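Local coordinates for 450aa long hypothetical fmu protein (Pyrococcus horikoshii, PDB 2YXL) that probably transfers a methyl group from S-adenosyl-L-methionine to carbon 5 of cytosine in RNA, at residues 15-20 and 42-47; 30-35 and 56-61; 163-168 and 390-395; 396-401 and 422-427. All blocks are in the same frame, centred on the assembly; numbering follows the deposited sequence.

Contact 1: residues 15-20 and 42-47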
loop_
_atom_site.group_PDB
_atom_site.type_symbol
_atom_site.label_atom_id
_atom_site.label_comp_id
_atom_site.label_asym_id
_atom_site.label_seq_id
_atom_site.Cartn_x
_atom_site.Cartn_y
_atom_site.Cartn_z
ATOM N N ILE A 15 2.896 -10.996 22.543
ATOM C CA ILE A 15 2.737 -9.634 23.055
ATOM C C ILE A 15 3.887 -8.747 22.588
ATOM O O ILE A 15 3.670 -7.617 22.161
ATOM C CB ILE A 15 2.610 -9.610 24.607
ATOM C CG1 ILE A 15 1.256 -10.184 25.054
ATOM C CG2 ILE A 15 2.820 -8.196 25.168
ATOM C CD1 ILE A 15 0.024 -9.380 24.621
ATOM N N ARG A 16 5.106 -9.271 22.655
ATOM C CA ARG A 16 6.283 -8.538 22.200
ATOM C C ARG A 16 6.263 -8.365 20.686
ATOM O O ARG A 16 6.825 -7.403 20.157
ATOM C CB ARG A 16 7.569 -9.243 22.639
ATOM C CG ARG A 16 7.775 -9.301 24.151
ATOM C CD ARG A 16 9.130 -9.894 24.511
ATOM N NE ARG A 16 9.183 -11.326 24.228
ATOM C CZ ARG A 16 9.055 -12.285 25.139
ATOM N NH1 ARG A 16 8.878 -11.985 26.423
ATOM N NH2 ARG A 16 9.109 -13.553 24.762
ATOM N N ALA A 17 5.592 -9.291 20.002
ATOM C CA ALA A 17 5.517 -9.298 18.544
ATOM C C ALA A 17 4.713 -8.138 17.950
ATOM O O ALA A 17 5.220 -7.437 17.071
ATOM C CB ALA A 17 4.988 -10.645 18.039
ATOM N N ILE A 18 3.476 -7.929 18.411
ATOM C CA ILE A 18 2.651 -6.844 17.854
ATOM C C ILE A 18 3.175 -5.480 18.257
ATOM O O ILE A 18 3.080 -4.539 17.478
ATOM C CB ILE A 18 1.139 -6.887 18.236
ATOM C CG1 ILE A 18 0.822 -7.993 19.233
ATOM C CG2 ILE A 18 0.256 -6.902 16.978
ATOM C CD1 ILE A 18 0.898 -7.528 20.656
ATOM N N ILE A 19 3.708 -5.372 19.473
ATOM C CA ILE A 19 4.309 -4.122 19.928
ATOM C C ILE A 19 5.444 -3.728 18.985
ATOM O O ILE A 19 5.478 -2.597 18.500
ATOM C CB ILE A 19 4.802 -4.188 21.399
ATOM C CG1 ILE A 19 3.611 -4.354 22.351
ATOM C CG2 ILE A 19 5.607 -2.924 21.759
ATOM C CD1 ILE A 19 3.989 -4.687 23.784
ATOM N N GLU A 20 6.348 -4.669 18.708
ATOM C CA GLU A 20 7.452 -4.417 17.784
ATOM C C GLU A 20 6.958 -4.155 16.356
ATOM O O GLU A 20 7.515 -3.312 15.654
ATOM C CB GLU A 20 8.494 -5.545 17.831
ATOM C CG GLU A 20 9.665 -5.361 16.854
ATOM C CD GLU A 20 11.043 -5.579 17.478
ATOM O OE1 GLU A 20 12.026 -5.035 16.929
ATOM O OE2 GLU A 20 11.156 -6.279 18.508
ATOM N N HIS A 42 10.520 -12.494 16.701
ATOM C CA HIS A 42 9.942 -13.039 17.930
ATOM C C HIS A 42 9.417 -14.471 17.801
ATOM O O HIS A 42 8.718 -14.966 18.691
ATOM C CB HIS A 42 8.857 -12.106 18.469
ATOM C CG HIS A 42 9.402 -10.899 19.162
ATOM N ND1 HIS A 42 9.483 -9.665 18.554
ATOM C CD2 HIS A 42 9.914 -10.742 20.405
ATOM C CE1 HIS A 42 10.011 -8.797 19.398
ATOM N NE2 HIS A 42 10.282 -9.424 20.528
ATOM N N ASP A 43 9.763 -15.120 16.689
ATOM C CA ASP A 43 9.439 -16.529 16.435
ATOM C C ASP A 43 7.939 -16.858 16.474
ATOM O O ASP A 43 7.494 -17.697 17.263
ATOM C CB ASP A 43 10.238 -17.451 17.371
ATOM C CG ASP A 43 11.672 -17.641 16.916
ATOM O OD1 ASP A 43 12.579 -17.069 17.555
ATOM O OD2 ASP A 43 11.891 -18.357 15.913
ATOM N N VAL A 44 7.169 -16.190 15.619
ATOM C CA VAL A 44 5.753 -16.505 15.461
ATOM C C VAL A 44 5.625 -17.549 14.353
ATOM O O VAL A 44 5.409 -17.218 13.186
ATOM C CB VAL A 44 4.897 -15.247 15.157
ATOM C CG1 VAL A 44 3.411 -15.586 15.185
ATOM C CG2 VAL A 44 5.200 -14.139 16.160
ATOM N N GLU A 45 5.790 -18.812 14.737
ATOM C CA GLU A 45 5.763 -19.929 13.798
ATOM C C GLU A 45 4.335 -20.421 13.579
ATOM O O GLU A 45 3.955 -20.758 12.458
ATOM C CB GLU A 45 6.639 -21.084 14.305
ATOM C CG GLU A 45 8.083 -20.706 14.654
ATOM C CD GLU A 45 8.863 -21.859 15.281
ATOM O OE1 GLU A 45 9.464 -21.655 16.359
ATOM O OE2 GLU A 45 8.873 -22.968 14.700
ATOM N N GLU A 46 3.558 -20.457 14.661
ATOM C CA GLU A 46 2.177 -20.943 14.650
ATOM C C GLU A 46 1.285 -20.090 13.756
ATOM O O GLU A 46 1.302 -18.861 13.843
ATOM C CB GLU A 46 1.623 -20.978 16.081
ATOM C CG GLU A 46 0.130 -21.283 16.203
ATOM C CD GLU A 46 -0.414 -21.072 17.610
ATOM O OE1 GLU A 46 0.212 -20.336 18.408
ATOM O OE2 GLU A 46 -1.479 -21.645 17.920
ATOM N N ALA A 47 0.513 -20.758 12.900
ATOM C CA ALA A 47 -0.405 -20.094 11.977
ATOM C C ALA A 47 -1.580 -19.438 12.700
ATOM O O ALA A 47 -2.077 -18.400 12.259
ATOM C CB ALA A 47 -0.909 -21.078 10.923
#
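In the all-helical N-terminal part of the protein, H42, in the turn that joins helix 32-41 to helix 47-75, lays its ring on helix 12-24 between R16, A17 and E20. H42 is the first residue to leave helical geometry after helix 32-41, and D43 follows with a left-handed backbone, so the chain turns sharply here. With CG anti to its own carbonyl carbon (chi1 -77°), H42 sends its imidazole across the peptide that links R16 and A17: the R16 carbonyl carbon lies over the middle of one ring face and A17 N nearer the rim. The ring is also hemmed in by side chains. CB of R16 comes to 3.4 Å from H42 NE2, and further out the R16 chain crosses the imidazole at about a right angle. Its bend at chi3 (-71°) turns the guanidinium until H42 CD2 lies at its edge, 3.9 Å from R16 NE, with the two planes 31° apart. E20 stands by the CE1 corner, where its CB is 3.9 Å from H42 CE1, while its carboxylate is engaged mainly by R121 through OE1. A17 completes the patch with its methyl, CB lying 4.2 Å from H42 CB and 4.0 Å from V44 CG2. No hydrogen bond spans the two segments; H42 ND1 has a weak one with A38 O. F117 of helix 104-121 meets the H42 ring at a steep angle and touches R16 and E20, helix 84-99 packs on I18 and I19, and L53 of helix 47-75 lies against A17.

Contact 2: residues 30-35 and 56-61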
loop_
_atom_site.group_PDB
_atom_site.type_symbol
_atom_site.label_atom_id
_atom_site.label_comp_id
_atom_site.label_asym_id
_atom_site.label_seq_id
_atom_site.Cartn_x
_atom_site.Cartn_y
_atom_site.Cartn_z
ATOM N N PRO A 30 6.031 -0.175 3.084
ATOM C CA PRO A 30 4.725 -0.437 3.697
ATOM C C PRO A 30 4.852 -1.299 4.951
ATOM O O PRO A 30 5.798 -2.084 5.067
ATOM C CB PRO A 30 3.964 -1.177 2.597
ATOM C CG PRO A 30 5.019 -1.814 1.765
ATOM C CD PRO A 30 6.188 -0.883 1.799
ATOM N N SER A 31 3.903 -1.144 5.871
ATOM C CA SER A 31 3.976 -1.746 7.209
ATOM C C SER A 31 4.021 -3.283 7.246
ATOM O O SER A 31 4.365 -3.871 8.273
ATOM C CB SER A 31 2.836 -1.225 8.091
ATOM O OG SER A 31 1.570 -1.548 7.534
ATOM N N GLN A 32 3.670 -3.920 6.130
ATOM C CA GLN A 32 3.767 -5.375 5.988
ATOM C C GLN A 32 5.189 -5.879 6.239
ATOM O O GLN A 32 5.379 -6.907 6.890
ATOM C CB GLN A 32 3.298 -5.818 4.597
ATOM C CG GLN A 32 1.782 -5.869 4.417
ATOM C CD GLN A 32 1.158 -4.549 3.951
ATOM O OE1 GLN A 32 -0.054 -4.478 3.722
ATOM N NE2 GLN A 32 1.976 -3.506 3.805
ATOM N N TYR A 33 6.175 -5.147 5.717
ATOM C CA TYR A 33 7.594 -5.454 5.927
ATOM C C TYR A 33 7.959 -5.411 7.411
ATOM O O TYR A 33 8.785 -6.197 7.880
ATOM C CB TYR A 33 8.482 -4.472 5.152
ATOM C CG TYR A 33 8.581 -4.730 3.663
ATOM C CD1 TYR A 33 9.688 -5.388 3.125
ATOM C CD2 TYR A 33 7.581 -4.302 2.789
ATOM C CE1 TYR A 33 9.792 -5.624 1.753
ATOM C CE2 TYR A 33 7.672 -4.533 1.416
ATOM C CZ TYR A 33 8.779 -5.195 0.906
ATOM O OH TYR A 33 8.875 -5.424 -0.450
ATOM N N ALA A 34 7.338 -4.487 8.139
ATOM C CA ALA A 34 7.546 -4.353 9.576
ATOM C C ALA A 34 6.922 -5.520 10.338
ATOM O O ALA A 34 7.526 -6.052 11.274
ATOM C CB ALA A 34 6.985 -3.030 10.069
ATOM N N LYS A 35 5.717 -5.909 9.927
ATOM C CA LYS A 35 5.021 -7.041 10.525
ATOM C C LYS A 35 5.821 -8.321 10.319
ATOM O O LYS A 35 6.022 -9.082 11.262
ATOM C CB LYS A 35 3.612 -7.184 9.950
ATOM C CG LYS A 35 2.745 -8.216 10.670
ATOM C CD LYS A 35 1.355 -8.329 10.052
ATOM C CE LYS A 35 1.363 -9.119 8.746
ATOM N NZ LYS A 35 1.634 -10.571 8.959
ATOM N N ILE A 56 -5.013 -8.265 14.687
ATOM C CA ILE A 56 -4.832 -7.165 15.642
ATOM C C ILE A 56 -4.007 -6.030 15.021
ATOM O O ILE A 56 -4.352 -4.852 15.163
ATOM C CB ILE A 56 -4.203 -7.657 16.977
ATOM C CG1 ILE A 56 -5.178 -8.590 17.714
ATOM C CG2 ILE A 56 -3.804 -6.474 17.875
ATOM C CD1 ILE A 56 -4.596 -9.276 18.940
ATOM N N PHE A 57 -2.938 -6.402 14.319
ATOM C CA PHE A 57 -2.077 -5.458 13.608
ATOM C C PHE A 57 -2.887 -4.512 12.721
ATOM O O PHE A 57 -2.781 -3.289 12.854
ATOM C CB PHE A 57 -1.028 -6.220 12.785
ATOM C CG PHE A 57 -0.084 -5.334 12.020
ATOM C CD1 PHE A 57 -0.324 -5.029 10.681
ATOM C CD2 PHE A 57 1.057 -4.815 12.632
ATOM C CE1 PHE A 57 0.551 -4.211 9.963
ATOM C CE2 PHE A 57 1.938 -3.997 11.925
ATOM C CZ PHE A 57 1.684 -3.697 10.585
ATOM N N TYR A 58 -3.703 -5.076 11.835
ATOM C CA TYR A 58 -4.526 -4.274 10.931
ATOM C C TYR A 58 -5.674 -3.543 11.624
ATOM O O TYR A 58 -6.111 -2.495 11.154
ATOM C CB TYR A 58 -5.051 -5.116 9.760
ATOM C CG TYR A 58 -3.985 -5.478 8.752
ATOM C CD1 TYR A 58 -3.659 -6.811 8.505
ATOM C CD2 TYR A 58 -3.289 -4.486 8.052
ATOM C CE1 TYR A 58 -2.678 -7.152 7.581
ATOM C CE2 TYR A 58 -2.301 -4.814 7.128
ATOM C CZ TYR A 58 -2.003 -6.148 6.897
ATOM O OH TYR A 58 -1.031 -6.486 5.983
ATOM N N ASP A 59 -6.162 -4.094 12.730
ATOM C CA ASP A 59 -7.181 -3.422 13.527
ATOM C C ASP A 59 -6.621 -2.132 14.136
ATOM O O ASP A 59 -7.308 -1.108 14.167
ATOM C CB ASP A 59 -7.705 -4.355 14.624
ATOM C CG ASP A 59 -9.031 -3.897 15.201
ATOM O OD1 ASP A 59 -9.993 -3.713 14.430
ATOM O OD2 ASP A 59 -9.122 -3.741 16.433
ATOM N N ILE A 60 -5.374 -2.187 14.607
ATOM C CA ILE A 60 -4.696 -1.014 15.159
ATOM C C ILE A 60 -4.425 0.023 14.058
ATOM O O ILE A 60 -4.717 1.210 14.233
ATOM C CB ILE A 60 -3.375 -1.387 15.899
ATOM C CG1 ILE A 60 -3.671 -2.259 17.129
ATOM C CG2 ILE A 60 -2.607 -0.129 16.310
ATOM C CD1 ILE A 60 -2.469 -2.993 17.695
ATOM N N MET A 61 -3.878 -0.430 12.932
ATOM C CA MET A 61 -3.602 0.455 11.800
ATOM C C MET A 61 -4.870 1.168 11.336
ATOM O O MET A 61 -4.871 2.382 11.140
ATOM C CB MET A 61 -2.960 -0.316 10.635
ATOM C CG MET A 61 -1.549 -0.834 10.917
ATOM S SD MET A 61 -0.459 0.461 11.534
ATOM C CE MET A 61 1.093 -0.414 11.700
#
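F57 of helix 47-75 pushes its ring into the start of helix 32-41, where S31 and K35 receive it. Its CG is anti to the backbone N (chi1 -180°), which directs the ring toward helix 32-41. K35 runs extended through chi1 and chi2, which lays CD over one face of the F57 ring, 4.0 Å from the centroid in a CH-pi contact; the bends at chi3 and chi4 then lead NZ away to T54 OG1 on helix 47-75. M61 CG, one turn on from F57, lies over the opposite face. S31 CB sits at the ring edge, 3.7 Å from F57 CZ, and M61 reaches it with its methyl, CE to S31 CB 4.1 Å. Beside this group, Q32 bends at chi2 (89°) and brings its amide oxygen to Y58. The Y58 hydroxyl donates to Q32 OE1 at 3.2 Å, approaching from the flank of the carbonyl and tilted 34° from its plane. Other polar ends have further partners: Q32 NE2 bonds N349 and S31 OG bonds E351. The interface is thus apolar at the phenylalanine, with one hydrogen bond beside it, and the bonds to N349 and E351 link the helical N-terminal part to a loop of the methyltransferase part.

Contact 3: residues 163-168 and 390-395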
loop_
_atom_site.group_PDB
_atom_site.type_symbol
_atom_site.label_atom_id
_atom_site.label_comp_id
_atom_site.label_asym_id
_atom_site.label_seq_id
_atom_site.Cartn_x
_atom_site.Cartn_y
_atom_site.Cartn_z
ATOM N N GLU A 163 -15.561 13.562 4.487
ATOM C CA GLU A 163 -16.130 14.672 3.735
ATOM C C GLU A 163 -15.626 14.670 2.291
ATOM O O GLU A 163 -16.413 14.791 1.349
ATOM C CB GLU A 163 -15.795 16.001 4.424
ATOM C CG GLU A 163 -16.804 17.122 4.169
ATOM C CD GLU A 163 -18.174 16.842 4.782
ATOM O OE1 GLU A 163 -19.191 17.117 4.106
ATOM O OE2 GLU A 163 -18.234 16.345 5.929
ATOM N N ARG A 164 -14.313 14.510 2.130
ATOM C CA ARG A 164 -13.669 14.508 0.817
ATOM C C ARG A 164 -14.124 13.338 -0.062
ATOM O O ARG A 164 -14.287 13.501 -1.271
ATOM C CB ARG A 164 -12.143 14.510 0.977
ATOM C CG ARG A 164 -11.356 14.955 -0.251
ATOM C CD ARG A 164 -11.486 16.450 -0.510
ATOM N NE ARG A 164 -10.555 16.902 -1.542
ATOM C CZ ARG A 164 -9.381 17.481 -1.297
ATOM N NH1 ARG A 164 -8.980 17.697 -0.048
ATOM N NH2 ARG A 164 -8.607 17.853 -2.307
ATOM N N VAL A 165 -14.331 12.168 0.544
ATOM C CA VAL A 165 -14.863 11.001 -0.170
ATOM C C VAL A 165 -16.320 11.237 -0.591
ATOM O O VAL A 165 -16.702 10.912 -1.720
ATOM C CB VAL A 165 -14.717 9.686 0.653
ATOM C CG1 VAL A 165 -15.419 8.520 -0.036
ATOM C CG2 VAL A 165 -13.247 9.346 0.872
ATOM N N LYS A 166 -17.119 11.821 0.305
ATOM C CA LYS A 166 -18.514 12.177 -0.004
ATOM C C LYS A 166 -18.644 13.083 -1.228
ATOM O O LYS A 166 -19.581 12.935 -2.012
ATOM C CB LYS A 166 -19.211 12.816 1.203
ATOM C CG LYS A 166 -20.021 11.839 2.042
ATOM C CD LYS A 166 -20.631 12.520 3.261
ATOM C CE LYS A 166 -21.297 11.503 4.185
ATOM N NZ LYS A 166 -21.817 12.121 5.439
ATOM N N GLY A 167 -17.699 14.008 -1.387
ATOM C CA GLY A 167 -17.660 14.894 -2.552
ATOM C C GLY A 167 -17.323 14.184 -3.854
ATOM O O GLY A 167 -17.519 14.737 -4.938
ATOM N N ILE A 168 -16.818 12.955 -3.744
ATOM C CA ILE A 168 -16.419 12.160 -4.906
ATOM C C ILE A 168 -17.419 11.037 -5.207
ATOM O O ILE A 168 -17.761 10.807 -6.365
ATOM C CB ILE A 168 -14.983 11.578 -4.732
ATOM C CG1 ILE A 168 -13.970 12.706 -4.503
ATOM C CG2 ILE A 168 -14.580 10.733 -5.946
ATOM C CD1 ILE A 168 -12.607 12.246 -4.029
ATOM N N CYS A 390 -2.405 5.637 -7.547
ATOM C CA CYS A 390 -3.279 4.845 -6.692
ATOM C C CYS A 390 -3.949 5.773 -5.681
ATOM O O CYS A 390 -4.000 5.495 -4.486
ATOM C CB CYS A 390 -2.520 3.701 -6.022
ATOM S SG CYS A 390 -0.992 4.207 -5.244
ATOM N N SER A 391 -4.456 6.890 -6.196
ATOM C CA SER A 391 -5.168 7.883 -5.405
ATOM C C SER A 391 -6.594 8.016 -5.925
ATOM O O SER A 391 -6.851 7.800 -7.109
ATOM C CB SER A 391 -4.451 9.233 -5.480
ATOM O OG SER A 391 -5.250 10.267 -4.929
ATOM N N ILE A 392 -7.515 8.377 -5.037
ATOM C CA ILE A 392 -8.916 8.549 -5.417
ATOM C C ILE A 392 -9.299 10.016 -5.607
ATOM O O ILE A 392 -10.418 10.318 -6.027
ATOM C CB ILE A 392 -9.877 7.888 -4.402
ATOM C CG1 ILE A 392 -9.626 8.423 -2.990
ATOM C CG2 ILE A 392 -9.750 6.359 -4.469
ATOM C CD1 ILE A 392 -10.830 8.346 -2.068
ATOM N N PHE A 393 -8.367 10.918 -5.304
ATOM C CA PHE A 393 -8.633 12.351 -5.360
ATOM C C PHE A 393 -8.582 12.899 -6.780
ATOM O O PHE A 393 -7.666 12.586 -7.546
ATOM C CB PHE A 393 -7.650 13.120 -4.471
ATOM C CG PHE A 393 -7.697 12.725 -3.019
ATOM C CD1 PHE A 393 -6.527 12.388 -2.343
ATOM C CD2 PHE A 393 -8.904 12.692 -2.324
ATOM C CE1 PHE A 393 -6.552 12.030 -0.994
ATOM C CE2 PHE A 393 -8.942 12.329 -0.977
ATOM C CZ PHE A 393 -7.762 12.000 -0.312
ATOM N N LYS A 394 -9.571 13.721 -7.119
ATOM C CA LYS A 394 -9.634 14.367 -8.431
ATOM C C LYS A 394 -8.431 15.275 -8.676
ATOM O O LYS A 394 -7.955 15.373 -9.806
ATOM C CB LYS A 394 -10.935 15.162 -8.585
ATOM C CG LYS A 394 -12.178 14.298 -8.758
ATOM C CD LYS A 394 -13.447 15.119 -8.605
ATOM C CE LYS A 394 -14.678 14.228 -8.584
ATOM N NZ LYS A 394 -15.916 14.992 -8.256
ATOM N N GLU A 395 -7.944 15.916 -7.612
ATOM C CA GLU A 395 -6.789 16.824 -7.678
ATOM C C GLU A 395 -5.528 16.190 -8.261
ATOM O O GLU A 395 -4.747 16.863 -8.933
ATOM C CB GLU A 395 -6.475 17.399 -6.294
ATOM C CG GLU A 395 -7.152 18.735 -5.988
ATOM C CD GLU A 395 -8.664 18.633 -5.827
ATOM O OE1 GLU A 395 -9.339 19.670 -5.995
ATOM O OE2 GLU A 395 -9.178 17.530 -5.531
#
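The last turns of helix 159-169 run past the irregular chain that follows strand 383-389, the backbones coming closest at I168 and F393, whose CA atoms are 7.8 Å apart. R164 and I168, one turn apart on the helix, both bear on F393. From R164, CG packs 3.6 Å from F393 CE2, while I168 places CD1 at the rim of the same ring, 4.1 Å from F393 CD2. The I168 methyl also rests against the backbone, 3.5 Å from I392 O. I392 itself has CG1 tucked between its backbone N and carbonyl carbon (chi1 56°), and its CD1 meets V165 CG2 at 3.9 Å. Beyond F393 the arginine chain, bent at chi2, carries the guanidinium on to E395. R164 NH2 and E395 OE2 form a salt bridge whose hydrogen bond is weak, 3.3 Å long but nearly straight at the hydrogen; the carboxylate oxygen lies at the guanidinium edge, although the two planes stand 82° apart. The firmer partner of R164 is E358, which forms a salt bridge with NH1. On the other segment F393 N is held by S391 OG at 3.2 Å in an ST turn, and that same oxygen is bonded by E396, T341 and S343. C390, the predicted catalytic nucleophile, opens this segment but does not touch the helix. An apolar patch with an ion pair at its margin therefore fastens helix 159-169 to the loop just after that cysteine. With an acid on each of NH1 and NH2, the guanidinium's rotation is probably restricted.

Contact 4: residues 396-401 and 422-427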
loop_
_atom_site.group_PDB
_atom_site.type_symbol
_atom_site.label_atom_id
_atom_site.label_comp_id
_atom_site.label_asym_id
_atom_site.label_seq_id
_atom_site.Cartn_x
_atom_site.Cartn_y
_atom_site.Cartn_z
ATOM N N GLU A 396 -5.338 14.901 -7.996
ATOM C CA GLU A 396 -4.171 14.172 -8.477
ATOM C C GLU A 396 -4.435 13.501 -9.817
ATOM O O GLU A 396 -3.505 13.057 -10.493
ATOM C CB GLU A 396 -3.764 13.117 -7.455
ATOM C CG GLU A 396 -3.071 13.671 -6.233
ATOM C CD GLU A 396 -2.975 12.646 -5.127
ATOM O OE1 GLU A 396 -1.944 11.948 -5.055
ATOM O OE2 GLU A 396 -3.940 12.525 -4.341
ATOM N N ASN A 397 -5.709 13.439 -10.196
ATOM C CA ASN A 397 -6.145 12.647 -11.334
ATOM C C ASN A 397 -6.745 13.464 -12.480
ATOM O O ASN A 397 -6.007 13.956 -13.339
ATOM C CB ASN A 397 -7.114 11.557 -10.866
ATOM C CG ASN A 397 -6.479 10.589 -9.878
ATOM O OD1 ASN A 397 -7.142 10.095 -8.968
ATOM N ND2 ASN A 397 -5.193 10.313 -10.057
ATOM N N GLU A 398 -8.071 13.605 -12.485
ATOM C CA GLU A 398 -8.793 14.289 -13.567
ATOM C C GLU A 398 -8.368 15.748 -13.737
ATOM O O GLU A 398 -8.305 16.255 -14.859
ATOM C CB GLU A 398 -10.310 14.198 -13.359
ATOM C CG GLU A 398 -10.916 12.825 -13.670
ATOM C CD GLU A 398 -10.908 11.866 -12.482
ATOM O OE1 GLU A 398 -11.540 10.794 -12.584
ATOM O OE2 GLU A 398 -10.281 12.175 -11.448
ATOM N N LYS A 399 -8.076 16.405 -12.617
ATOM C CA LYS A 399 -7.596 17.786 -12.604
ATOM C C LYS A 399 -6.234 17.907 -13.290
ATOM O O LYS A 399 -6.016 18.825 -14.081
ATOM C CB LYS A 399 -7.521 18.298 -11.162
ATOM C CG LYS A 399 -7.010 19.718 -10.992
ATOM C CD LYS A 399 -6.750 19.993 -9.522
ATOM C CE LYS A 399 -6.557 21.467 -9.237
ATOM N NZ LYS A 399 -6.642 21.739 -7.776
ATOM N N ASN A 400 -5.332 16.973 -12.991
ATOM C CA ASN A 400 -3.995 16.952 -13.588
ATOM C C ASN A 400 -3.977 16.627 -15.083
ATOM O O ASN A 400 -3.042 17.007 -15.794
ATOM C CB ASN A 400 -3.079 15.986 -12.832
ATOM C CG ASN A 400 -2.459 16.608 -11.593
ATOM O OD1 ASN A 400 -2.604 17.806 -11.335
ATOM N ND2 ASN A 400 -1.750 15.793 -10.823
ATOM N N ILE A 401 -5.004 15.923 -15.555
ATOM C CA ILE A 401 -5.119 15.575 -16.975
ATOM C C ILE A 401 -5.751 16.715 -17.777
ATOM O O ILE A 401 -5.299 17.017 -18.882
ATOM C CB ILE A 401 -5.866 14.223 -17.189
ATOM C CG1 ILE A 401 -5.116 13.076 -16.495
ATOM C CG2 ILE A 401 -6.059 13.909 -18.678
ATOM C CD1 ILE A 401 -3.624 12.967 -16.843
ATOM N N PRO A 422 -15.613 4.243 -15.875
ATOM C CA PRO A 422 -15.210 5.564 -16.350
ATOM C C PRO A 422 -14.807 6.480 -15.201
ATOM O O PRO A 422 -15.408 6.423 -14.125
ATOM C CB PRO A 422 -16.482 6.107 -17.017
ATOM C CG PRO A 422 -17.363 4.924 -17.224
ATOM C CD PRO A 422 -17.050 4.002 -16.100
ATOM N N GLY A 423 -13.789 7.304 -15.435
ATOM C CA GLY A 423 -13.417 8.367 -14.501
ATOM C C GLY A 423 -14.326 9.572 -14.676
ATOM O O GLY A 423 -15.331 9.505 -15.386
ATOM N N PHE A 424 -13.970 10.684 -14.042
ATOM C CA PHE A 424 -14.803 11.890 -14.101
ATOM C C PHE A 424 -14.530 12.739 -15.345
ATOM O O PHE A 424 -15.287 13.660 -15.660
ATOM C CB PHE A 424 -14.695 12.692 -12.801
ATOM C CG PHE A 424 -15.220 11.952 -11.600
ATOM C CD1 PHE A 424 -14.362 11.207 -10.794
ATOM C CD2 PHE A 424 -16.579 11.975 -11.292
ATOM C CE1 PHE A 424 -14.846 10.508 -9.685
ATOM C CE2 PHE A 424 -17.075 11.281 -10.187
ATOM C CZ PHE A 424 -16.204 10.546 -9.381
ATOM N N LEU A 425 -13.448 12.408 -16.044
ATOM C CA LEU A 425 -13.185 12.910 -17.385
ATOM C C LEU A 425 -13.335 11.737 -18.351
ATOM O O LEU A 425 -12.713 10.690 -18.152
ATOM C CB LEU A 425 -11.774 13.499 -17.466
ATOM C CG LEU A 425 -11.289 14.064 -18.804
ATOM C CD1 LEU A 425 -12.006 15.362 -19.159
ATOM C CD2 LEU A 425 -9.786 14.276 -18.754
ATOM N N GLU A 426 -14.161 11.901 -19.382
ATOM C CA GLU A 426 -14.440 10.807 -20.314
ATOM C C GLU A 426 -13.202 10.375 -21.098
ATOM O O GLU A 426 -12.516 11.201 -21.703
ATOM C CB GLU A 426 -15.592 11.155 -21.263
ATOM C CG GLU A 426 -16.977 10.941 -20.655
ATOM C CD GLU A 426 -18.042 10.583 -21.686
ATOM O OE1 GLU A 426 -19.196 10.331 -21.276
ATOM O OE2 GLU A 426 -17.736 10.548 -22.899
ATOM N N GLY A 427 -12.937 9.071 -21.080
ATOM C CA GLY A 427 -11.741 8.505 -21.700
ATOM C C GLY A 427 -10.763 7.993 -20.656
ATOM O O GLY A 427 -9.861 7.210 -20.969
#
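E398, in the first turn of helix 398-407, reaches out to the backbone of the loop at G423, F424 and L425. Its CB points at that loop, and chi1 of -75° swings CG away from the carbonyl carbon and up to the chain, 3.5 Å from L425 N and 3.9 Å from L425 CB. A bend at chi2 (88°) then turns CD back toward F424, where it lies at the ring edge, 3.9 Å from F424 CD1, with the carboxylate and ring planes 64° apart. At the tip OE1 accepts F424 N in a straight bond of 2.8 Å, met on the anti side of the carboxylate and somewhat out of its plane. The same oxygen lies 3.6 Å from G423 CA. The loop thus held is the connection between the antiparallel strands 421-422 and 429-431 of the sheet in the Rossmann-like methyltransferase part, while helix 398-407 packs on strand 441-447 of that sheet through F442 and A444. R430, on strand 429-431, forms a salt bridge with OE1 through NE, so one carboxylate oxygen joins the helix start to both the loop and the strand after it. A turn further along the helix, I401 adds an apolar touch, CG2 to L425 CD2 at 3.7 Å. The F424 ring in turn has K394 as a cation-pi partner.

In the fold
From the N terminus, contact 1 closes a loop of 21 residues that contains all of helix 32-41. Contact 2 opens within that loop and closes beyond it on helix 47-75, so the two cross; they touch where I18 packs on I56 and F57, and together bind the first three helices. The chain then passes through further helices before contact 3 spans 221 residues, bringing helix 159-169 to the loop after strand 383-389. Contact 4 follows at once, closing a short loop in the methyltransferase part. Contacts 3 and 4 touch along the backbone, K394 O to K399 N. Both lie across the chain's centre from contact 1, about 44 Å separating the centres of contacts 1 and 4.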